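Local coordinates for single-strand DNA-binding protein (Agrobacterium tumefaciens, PDB 3BTP), which binds single-stranded but not double-stranded DNA regardless of sequence and mediates nuclear uptake of single-stranded T-DNA copies, at residues A[239-244]-A[276-281]. Sequence-based numbering, arbitrary orientation.
Sequences EKYGRR and YRFAGD
Tyr241 packs against Tyr276 with nearly parallel but slid rings: the planes differ by 13°, yet the centroids lie 4.9 Å apart, so overlap is slight. Instead, Tyr276 CB makes a CH-pi contact over one face of the Tyr241 ring, 3.9 Å from its centroid, while Lys240 CB covers the opposite face. A bend at chi2 (-71°) turns the Arg244 guanidinium back to the turn between strands 235-237 and 243-245. Arg244 NH1 donates to Tyr241 O (3.1 Å) and also to Arg243 O, both partners lying in the guanidinium plane. Arg244 NH2 reaches Arg277 O at 2.8 Å, a weak bond because its N-H...O angle is 116°, and it meets the edge of the Tyr276 ring. The solvent side is close but narrow: exposed Phe278 meets the Tyr241 ring at its edge, CD2 lying 3.4 Å from Tyr241 CD1, with ring planes oblique. A type II turn lays Asp281 CB over the Phe278 ring, and Asp281 OD2 accepts from Phe278 N (2.8 Å). Asp262 forms a salt bridge with Arg244 NE and accepts from Arg277 N. Aromatics thus join the hairpin turn to the loop between strand 272-275 and helix 288-299, beside a guanidinium whose charge Asp262 probably balances, with backbone carbonyls fixing its orientation.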
loop_
_atom_site.group_PDB
_atom_site.type_symbol
_atom_site.label_atom_id
_atom_site.label_comp_id
_atom_site.label_asym_id
_atom_site.label_seq_id
_atom_site.Cartn_x
_atom_site.Cartn_y
_atom_site.Cartn_z
ATOM N N GLU A 239 25.068 11.077 -11.744
ATOM C CA GLU A 239 25.914 11.699 -12.760
ATOM C C GLU A 239 25.181 12.100 -14.035
ATOM O O GLU A 239 25.430 13.193 -14.556
ATOM C CB GLU A 239 27.105 10.830 -13.132
ATOM C CG GLU A 239 27.721 11.347 -14.396
ATOM C CD GLU A 239 29.065 10.790 -14.678
ATOM O OE1 GLU A 239 29.786 10.433 -13.702
ATOM O OE2 GLU A 239 29.396 10.720 -15.893
ATOM N N LYS A 240 24.321 11.206 -14.536
ATOM C CA LYS A 240 23.679 11.335 -15.848
ATOM C C LYS A 240 22.167 11.494 -15.789
ATOM O O LYS A 240 21.599 11.909 -16.793
ATOM C CB LYS A 240 23.996 10.097 -16.725
ATOM C CG LYS A 240 25.495 9.922 -17.043
ATOM C CD LYS A 240 25.956 8.444 -17.323
ATOM C CE LYS A 240 25.833 7.539 -16.054
ATOM N NZ LYS A 240 27.131 6.915 -15.632
ATOM N N TYR A 241 21.513 11.169 -14.653
ATOM C CA TYR A 241 20.070 10.974 -14.645
ATOM C C TYR A 241 19.224 11.963 -13.901
ATOM O O TYR A 241 17.986 11.807 -13.849
ATOM C CB TYR A 241 19.718 9.557 -14.211
ATOM C CG TYR A 241 20.484 8.539 -15.005
ATOM C CD1 TYR A 241 20.239 8.380 -16.377
ATOM C CD2 TYR A 241 21.481 7.773 -14.407
ATOM C CE1 TYR A 241 20.954 7.447 -17.123
ATOM C CE2 TYR A 241 22.186 6.830 -15.136
ATOM C CZ TYR A 241 21.906 6.677 -16.485
ATOM O OH TYR A 241 22.595 5.770 -17.214
ATOM N N GLY A 242 19.857 13.018 -13.404
ATOM C CA GLY A 242 19.150 14.011 -12.605
ATOM C C GLY A 242 19.257 13.680 -11.104
ATOM O O GLY A 242 19.974 12.782 -10.686
ATOM N N ARG A 243 18.567 14.439 -10.287
ATOM C CA ARG A 243 18.528 14.211 -8.823
ATOM C C ARG A 243 17.398 13.277 -8.405
ATOM O O ARG A 243 16.384 13.178 -9.087
ATOM C CB ARG A 243 18.184 15.554 -8.175
ATOM C CG ARG A 243 19.308 16.502 -8.332
ATOM C CD ARG A 243 19.254 17.512 -7.246
ATOM N NE ARG A 243 17.958 18.183 -7.153
ATOM C CZ ARG A 243 17.789 19.167 -6.285
ATOM N NH1 ARG A 243 18.868 19.505 -5.493
ATOM N NH2 ARG A 243 16.600 19.789 -6.235
ATOM N N ARG A 244 17.519 12.666 -7.236
ATOM C CA ARG A 244 16.382 11.969 -6.684
ATOM C C ARG A 244 16.140 12.304 -5.216
ATOM O O ARG A 244 17.054 12.255 -4.375
ATOM C CB ARG A 244 16.562 10.458 -6.821
ATOM C CG ARG A 244 16.567 9.890 -8.206
ATOM C CD ARG A 244 15.201 9.901 -8.922
ATOM N NE ARG A 244 15.467 9.245 -10.217
ATOM C CZ ARG A 244 16.033 9.836 -11.298
ATOM N NH1 ARG A 244 16.392 11.147 -11.280
ATOM N NH2 ARG A 244 16.243 9.124 -12.428
ATOM N N TYR A 276 17.367 3.420 -14.550
ATOM C CA TYR A 276 17.021 4.826 -14.235
ATOM C C TYR A 276 16.195 5.459 -15.381
ATOM O O TYR A 276 16.525 5.262 -16.515
ATOM C CB TYR A 276 18.277 5.638 -14.098
ATOM C CG TYR A 276 18.950 5.635 -12.777
ATOM C CD1 TYR A 276 18.421 6.385 -11.711
ATOM C CD2 TYR A 276 20.167 4.937 -12.585
ATOM C CE1 TYR A 276 19.067 6.433 -10.451
ATOM C CE2 TYR A 276 20.825 4.990 -11.333
ATOM C CZ TYR A 276 20.254 5.728 -10.282
ATOM O OH TYR A 276 20.864 5.772 -9.039
ATOM N N ARG A 277 15.135 6.199 -15.063
ATOM C CA ARG A 277 14.491 7.118 -15.972
ATOM C C ARG A 277 15.341 8.389 -16.096
ATOM O O ARG A 277 16.157 8.710 -15.204
ATOM C CB ARG A 277 13.057 7.463 -15.480
ATOM C CG ARG A 277 11.905 6.494 -15.921
ATOM C CD ARG A 277 10.427 7.082 -15.773
ATOM N NE ARG A 277 9.794 7.713 -16.990
ATOM C CZ ARG A 277 10.336 7.570 -18.168
ATOM N NH1 ARG A 277 11.398 6.811 -18.228
ATOM N NH2 ARG A 277 9.815 8.077 -19.262
ATOM N N PHE A 278 15.178 9.112 -17.207
ATOM C CA PHE A 278 15.646 10.519 -17.299
ATOM C C PHE A 278 14.701 11.337 -18.180
ATOM O O PHE A 278 14.030 10.769 -19.051
ATOM C CB PHE A 278 17.149 10.684 -17.709
ATOM C CG PHE A 278 17.552 9.914 -18.959
ATOM C CD1 PHE A 278 17.613 10.558 -20.212
ATOM C CD2 PHE A 278 17.876 8.552 -18.883
ATOM C CE1 PHE A 278 17.955 9.859 -21.367
ATOM C CE2 PHE A 278 18.242 7.831 -20.031
ATOM C CZ PHE A 278 18.272 8.499 -21.285
ATOM N N ALA A 279 14.608 12.646 -17.897
ATOM C CA ALA A 279 13.879 13.614 -18.756
ATOM C C ALA A 279 14.272 13.400 -20.193
ATOM O O ALA A 279 15.484 13.455 -20.529
ATOM C CB ALA A 279 14.185 15.072 -18.350
ATOM N N GLY A 280 13.260 13.078 -21.008
ATOM C CA GLY A 280 13.403 12.826 -22.427
ATOM C C GLY A 280 14.045 11.509 -22.807
ATOM O O GLY A 280 14.752 11.451 -23.813
ATOM N N ASP A 281 13.798 10.442 -22.051
ATOM C CA ASP A 281 14.354 9.120 -22.399
ATOM C C ASP A 281 13.464 8.396 -23.386
ATOM O O ASP A 281 12.455 8.944 -23.804
ATOM C CB ASP A 281 14.695 8.258 -21.144
ATOM C CG ASP A 281 13.456 7.977 -20.216
ATOM O OD1 ASP A 281 12.293 8.101 -20.639
ATOM O OD2 ASP A 281 13.661 7.643 -19.030
#